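Local coordinates for protein N-acetylneuraminate lyase (Fusobacterium nucleatum subsp. nucleatum ATCC 25586, PDB 5ZKA) that is a lyase of the dihydrodipicolinate synthetase family, built on a TIM barrel of parallel strands with helices around them, at residues 149-154 against 163-168; 130-135 against 156-161. One frame throughout, in Å; residues are numbered along the deposited sequence.

Contact 1. Residues 149-154 against 163-168; sequences IYSIPF and SQFGEL
The ring of F165 is met at its edge, close to its own plane: CD1 of I149 sits 4.0 Å from CD1 of F165, while S151 OG, deposited in two positions, makes at most a doubtful contact at the same edge. No atom of 149-154 lies over a face of this ring. The other flat group, the ring of Y150, carries CG2 of I152 on one face, 3.8 Å above its plane and shifted toward the rim. The second apolar pair is also the work of CD1 of I149, which approaches CD1 of L168 to 3.7 Å as the two aliphatic chains run at an angle to each other. I149 can serve both partners because CG1 stands beside the backbone N (chi1 -52°) and chi2 is nearly extended, which carries CD1 well away from the strand. This is the beta-to-alpha half of a beta-alpha-beta crossover in the TIM barrel: strand 147-150 runs into the short helix 153-156, helix 162-169 then packs against the outer side of the strand, and the chain returns as the neighbouring parallel strand 174-176. F165 and L168, three residues apart, share the inward side of that helix, where large apolar residues exclude water. I149 is beta-branched, which suits a strand, and also packs on Y136 of helix 129-143. At and just past the strand's C-terminal end polar bonds appear: Y150 OH is hydrogen-bonded to S61 OG, and S151 O accepts from T180 OG1.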
# COMPACT_ATOMS: atom_id res chain seq x y z
N ILE A 149 1.26 13.71 -15.04
CA ILE A 149 -0.10 13.24 -14.77
C ILE A 149 -0.38 13.32 -13.28
O ILE A 149 0.39 12.81 -12.47
CB ILE A 149 -0.26 11.78 -15.23
CG1 ILE A 149 0.20 11.58 -16.67
CG2 ILE A 149 -1.67 11.28 -14.96
CD1 ILE A 149 0.41 10.11 -17.00
N TYR A 150 -1.52 13.94 -12.91
CA TYR A 150 -1.98 13.98 -11.52
C TYR A 150 -3.10 12.96 -11.39
O TYR A 150 -4.22 13.19 -11.84
CB TYR A 150 -2.44 15.39 -11.13
CG TYR A 150 -2.91 15.54 -9.68
CD1 TYR A 150 -2.69 14.55 -8.72
CD2 TYR A 150 -3.61 16.68 -9.28
CE1 TYR A 150 -3.12 14.70 -7.40
CE2 TYR A 150 -4.05 16.84 -7.97
CZ TYR A 150 -3.81 15.85 -7.03
OH TYR A 150 -4.24 16.00 -5.73
N SER A 151 -2.80 11.83 -10.73
CA SER A 151 -3.73 10.72 -10.58
C SER A 151 -4.20 10.65 -9.13
O SER A 151 -3.42 10.31 -8.24
CB SER A 151 -3.09 9.40 -11.00
OG SER A 151 -3.98 8.33 -10.73
N ILE A 152 -5.47 10.97 -8.90
CA ILE A 152 -6.02 10.96 -7.54
C ILE A 152 -7.40 10.31 -7.54
O ILE A 152 -8.43 11.00 -7.47
CB ILE A 152 -6.00 12.38 -6.92
CG1 ILE A 152 -6.53 12.35 -5.48
CG2 ILE A 152 -6.70 13.40 -7.83
CD1 ILE A 152 -6.03 13.49 -4.61
N PRO A 153 -7.46 8.97 -7.58
CA PRO A 153 -8.77 8.29 -7.72
C PRO A 153 -9.70 8.49 -6.53
O PRO A 153 -10.93 8.40 -6.70
CB PRO A 153 -8.39 6.81 -7.88
CG PRO A 153 -6.89 6.77 -8.06
CD PRO A 153 -6.33 8.03 -7.48
N PHE A 154 -9.16 8.74 -5.33
CA PHE A 154 -10.02 8.94 -4.17
C PHE A 154 -10.94 10.14 -4.34
O PHE A 154 -12.06 10.15 -3.82
CB PHE A 154 -9.18 9.10 -2.90
CG PHE A 154 -10.01 9.31 -1.65
CD1 PHE A 154 -10.94 8.36 -1.26
CD2 PHE A 154 -9.87 10.46 -0.89
CE1 PHE A 154 -11.71 8.54 -0.12
CE2 PHE A 154 -10.63 10.66 0.25
CZ PHE A 154 -11.56 9.69 0.63
N SER A 163 -1.64 -0.40 -18.75
CA SER A 163 -1.55 -0.15 -20.19
C SER A 163 -1.99 1.27 -20.56
O SER A 163 -1.51 1.84 -21.54
CB SER A 163 -2.39 -1.16 -20.97
OG SER A 163 -3.75 -1.10 -20.54
N GLN A 164 -2.90 1.84 -19.78
CA GLN A 164 -3.30 3.22 -20.02
C GLN A 164 -2.17 4.19 -19.69
O GLN A 164 -1.91 5.13 -20.44
CB GLN A 164 -4.57 3.52 -19.23
CG GLN A 164 -5.78 2.74 -19.77
CD GLN A 164 -7.03 2.92 -18.94
OE1 GLN A 164 -6.98 3.25 -17.76
NE2 GLN A 164 -8.19 2.72 -19.58
N PHE A 165 -1.46 3.97 -18.57
CA PHE A 165 -0.26 4.77 -18.31
C PHE A 165 0.73 4.65 -19.46
O PHE A 165 1.34 5.64 -19.87
CB PHE A 165 0.41 4.35 -16.99
CG PHE A 165 -0.18 4.99 -15.77
CD1 PHE A 165 -0.08 6.36 -15.56
CD2 PHE A 165 -0.83 4.21 -14.82
CE1 PHE A 165 -0.62 6.95 -14.42
CE2 PHE A 165 -1.38 4.79 -13.68
CZ PHE A 165 -1.27 6.17 -13.48
N GLY A 166 0.90 3.44 -19.99
CA GLY A 166 1.79 3.26 -21.13
C GLY A 166 1.41 4.10 -22.33
O GLY A 166 2.28 4.65 -23.01
N GLU A 167 0.11 4.21 -22.61
CA GLU A 167 -0.33 5.03 -23.74
C GLU A 167 0.04 6.50 -23.52
O GLU A 167 0.57 7.16 -24.42
CB GLU A 167 -1.83 4.89 -23.95
CG GLU A 167 -2.26 3.57 -24.59
CD GLU A 167 -3.69 3.62 -25.10
OE1 GLU A 167 -4.02 4.55 -25.86
OE2 GLU A 167 -4.49 2.74 -24.72
N LEU A 168 -0.21 7.02 -22.32
CA LEU A 168 0.16 8.40 -22.03
C LEU A 168 1.67 8.59 -22.09
O LEU A 168 2.16 9.56 -22.68
CB LEU A 168 -0.39 8.82 -20.66
CG LEU A 168 -1.92 8.79 -20.57
CD1 LEU A 168 -2.38 9.08 -19.16
CD2 LEU A 168 -2.55 9.77 -21.56

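Contact 2. Residues 130-135 against 156-161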
# COMPACT_ATOMS: atom_id res chain seq x y z
N SER A 130 -9.85 7.43 -24.02
CA SER A 130 -9.44 8.17 -25.21
C SER A 130 -9.63 9.67 -25.01
O SER A 130 -8.83 10.46 -25.53
CB SER A 130 -10.23 7.71 -26.44
OG SER A 130 -11.55 8.21 -26.39
N GLU A 131 -10.66 10.06 -24.27
CA GLU A 131 -10.87 11.49 -24.02
C GLU A 131 -9.85 12.03 -23.04
O GLU A 131 -9.36 13.15 -23.20
CB GLU A 131 -12.31 11.71 -23.54
CG GLU A 131 -13.30 11.40 -24.66
CD GLU A 131 -14.74 11.24 -24.20
OE1 GLU A 131 -14.97 10.87 -23.03
OE2 GLU A 131 -15.64 11.47 -25.05
N ILE A 132 -9.51 11.24 -22.01
CA ILE A 132 -8.48 11.64 -21.06
C ILE A 132 -7.14 11.82 -21.76
O ILE A 132 -6.38 12.75 -21.47
CB ILE A 132 -8.39 10.59 -19.93
CG1 ILE A 132 -9.63 10.67 -19.04
CG2 ILE A 132 -7.10 10.74 -19.15
CD1 ILE A 132 -9.74 9.55 -18.02
N LYS A 133 -6.83 10.92 -22.71
CA LYS A 133 -5.58 11.01 -23.45
C LYS A 133 -5.54 12.28 -24.29
O LYS A 133 -4.53 12.99 -24.33
CB LYS A 133 -5.42 9.77 -24.34
CG LYS A 133 -4.08 9.69 -25.07
CD LYS A 133 -3.94 8.33 -25.77
CE LYS A 133 -2.69 8.28 -26.63
NZ LYS A 133 -2.77 7.19 -27.64
N ASP A 134 -6.64 12.57 -24.99
CA ASP A 134 -6.73 13.79 -25.79
C ASP A 134 -6.51 15.03 -24.94
O ASP A 134 -5.87 15.99 -25.37
CB ASP A 134 -8.11 13.84 -26.46
CG ASP A 134 -8.23 14.93 -27.50
OD1 ASP A 134 -7.22 15.59 -27.83
OD2 ASP A 134 -9.36 15.11 -27.99
N TYR A 135 -7.05 15.01 -23.72
CA TYR A 135 -6.90 16.14 -22.80
C TYR A 135 -5.43 16.37 -22.47
O TYR A 135 -4.93 17.49 -22.61
CB TYR A 135 -7.74 15.84 -21.56
CG TYR A 135 -7.47 16.56 -20.25
CD1 TYR A 135 -6.51 16.09 -19.36
CD2 TYR A 135 -8.27 17.62 -19.85
CE1 TYR A 135 -6.30 16.71 -18.14
CE2 TYR A 135 -8.08 18.23 -18.61
CZ TYR A 135 -7.10 17.77 -17.77
OH TYR A 135 -6.91 18.36 -16.54
N THR A 156 -11.33 11.85 -7.72
CA THR A 156 -11.91 11.89 -9.06
C THR A 156 -12.70 10.63 -9.42
O THR A 156 -13.54 10.68 -10.33
CB THR A 156 -10.83 12.06 -10.13
OG1 THR A 156 -9.98 10.90 -10.13
CG2 THR A 156 -9.99 13.31 -9.89
N GLY A 157 -12.41 9.51 -8.77
CA GLY A 157 -12.98 8.24 -9.19
C GLY A 157 -12.39 7.66 -10.46
O GLY A 157 -12.94 6.69 -10.99
N VAL A 158 -11.29 8.22 -10.97
CA VAL A 158 -10.69 7.79 -12.23
C VAL A 158 -9.55 6.83 -11.90
O VAL A 158 -8.53 7.24 -11.35
CB VAL A 158 -10.19 8.98 -13.06
CG1 VAL A 158 -9.35 8.50 -14.23
CG2 VAL A 158 -11.37 9.84 -13.54
N ASN A 159 -9.73 5.55 -12.26
CA ASN A 159 -8.75 4.51 -11.98
C ASN A 159 -8.04 4.12 -13.27
O ASN A 159 -8.67 3.58 -14.19
CB ASN A 159 -9.42 3.29 -11.33
CG ASN A 159 -9.87 3.57 -9.91
OD1 ASN A 159 -11.07 3.68 -9.63
ND2 ASN A 159 -8.91 3.71 -9.00
N MET A 160 -6.74 4.38 -13.34
CA MET A 160 -5.96 4.24 -14.56
C MET A 160 -5.18 2.93 -14.53
O MET A 160 -4.50 2.62 -13.54
CB MET A 160 -5.00 5.41 -14.72
CG MET A 160 -4.32 5.49 -16.06
SD MET A 160 -4.35 7.18 -16.69
CE MET A 160 -6.10 7.46 -16.80
N SER A 161 -5.27 2.16 -15.62
CA SER A 161 -4.62 0.88 -15.76
C SER A 161 -3.16 1.04 -16.18
O SER A 161 -2.73 2.10 -16.64
CB SER A 161 -5.35 0.02 -16.79
OG SER A 161 -4.80 0.20 -18.08
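I132 meets V158 and M160 with two different branches, joining an outer helix of the TIM barrel, 129-143, to the loop that leads from helix 153-156 into helix 162-169. The interactions across the contact are apolar. CD1 of I132 lies 4.0 Å from CG1 of V158, and CG2 of I132 lies 4.2 Å from CE of M160. In both pairs the side chains run past each other in opposite directions. The branching of isoleucine fits this place: CG2 and the CG1-CD1 arm diverge from one CB, each to its own neighbour. M160 is unbranched and flexible, and its bends at chi2 and chi3 (-61°) bring CE round to the helix; it also packs on F165.

Polar bonds instead shape the loop from within and at its ends. G157 leaves the helix with phi 73°, a backbone conformation that glycine adopts easily. S161 is the N-cap of helix 162-169, and its N gives a hydrogen bond to Q164 OE1. T156 forms an ST turn, its hydroxyl also bonded to I152 O: V158 N donates to T156 OG1 over 3.1 Å, with an N-H...O angle of 158°.

In the fold
Contacts 1 and 2 adjoin, their centres about 7 Å apart, and their segments alternate along the chain, so that strand 147-150, helix 162-169, helix 129-143 and the loop 156-161 interlock. Both are small, mainly apolar contacts. Contact 1 lies between a barrel strand and a helix, with every touching residue buried; contact 2 lies farther out, between helix and loop, where V158 is partly exposed. M160 joins the two, its SD 3.7 Å from CD1 of L168. Toward the surface the chemistry becomes ionic: K133 NZ and E167 OE1, 3.4 Å apart, form a long, weak salt bridge between the two helices.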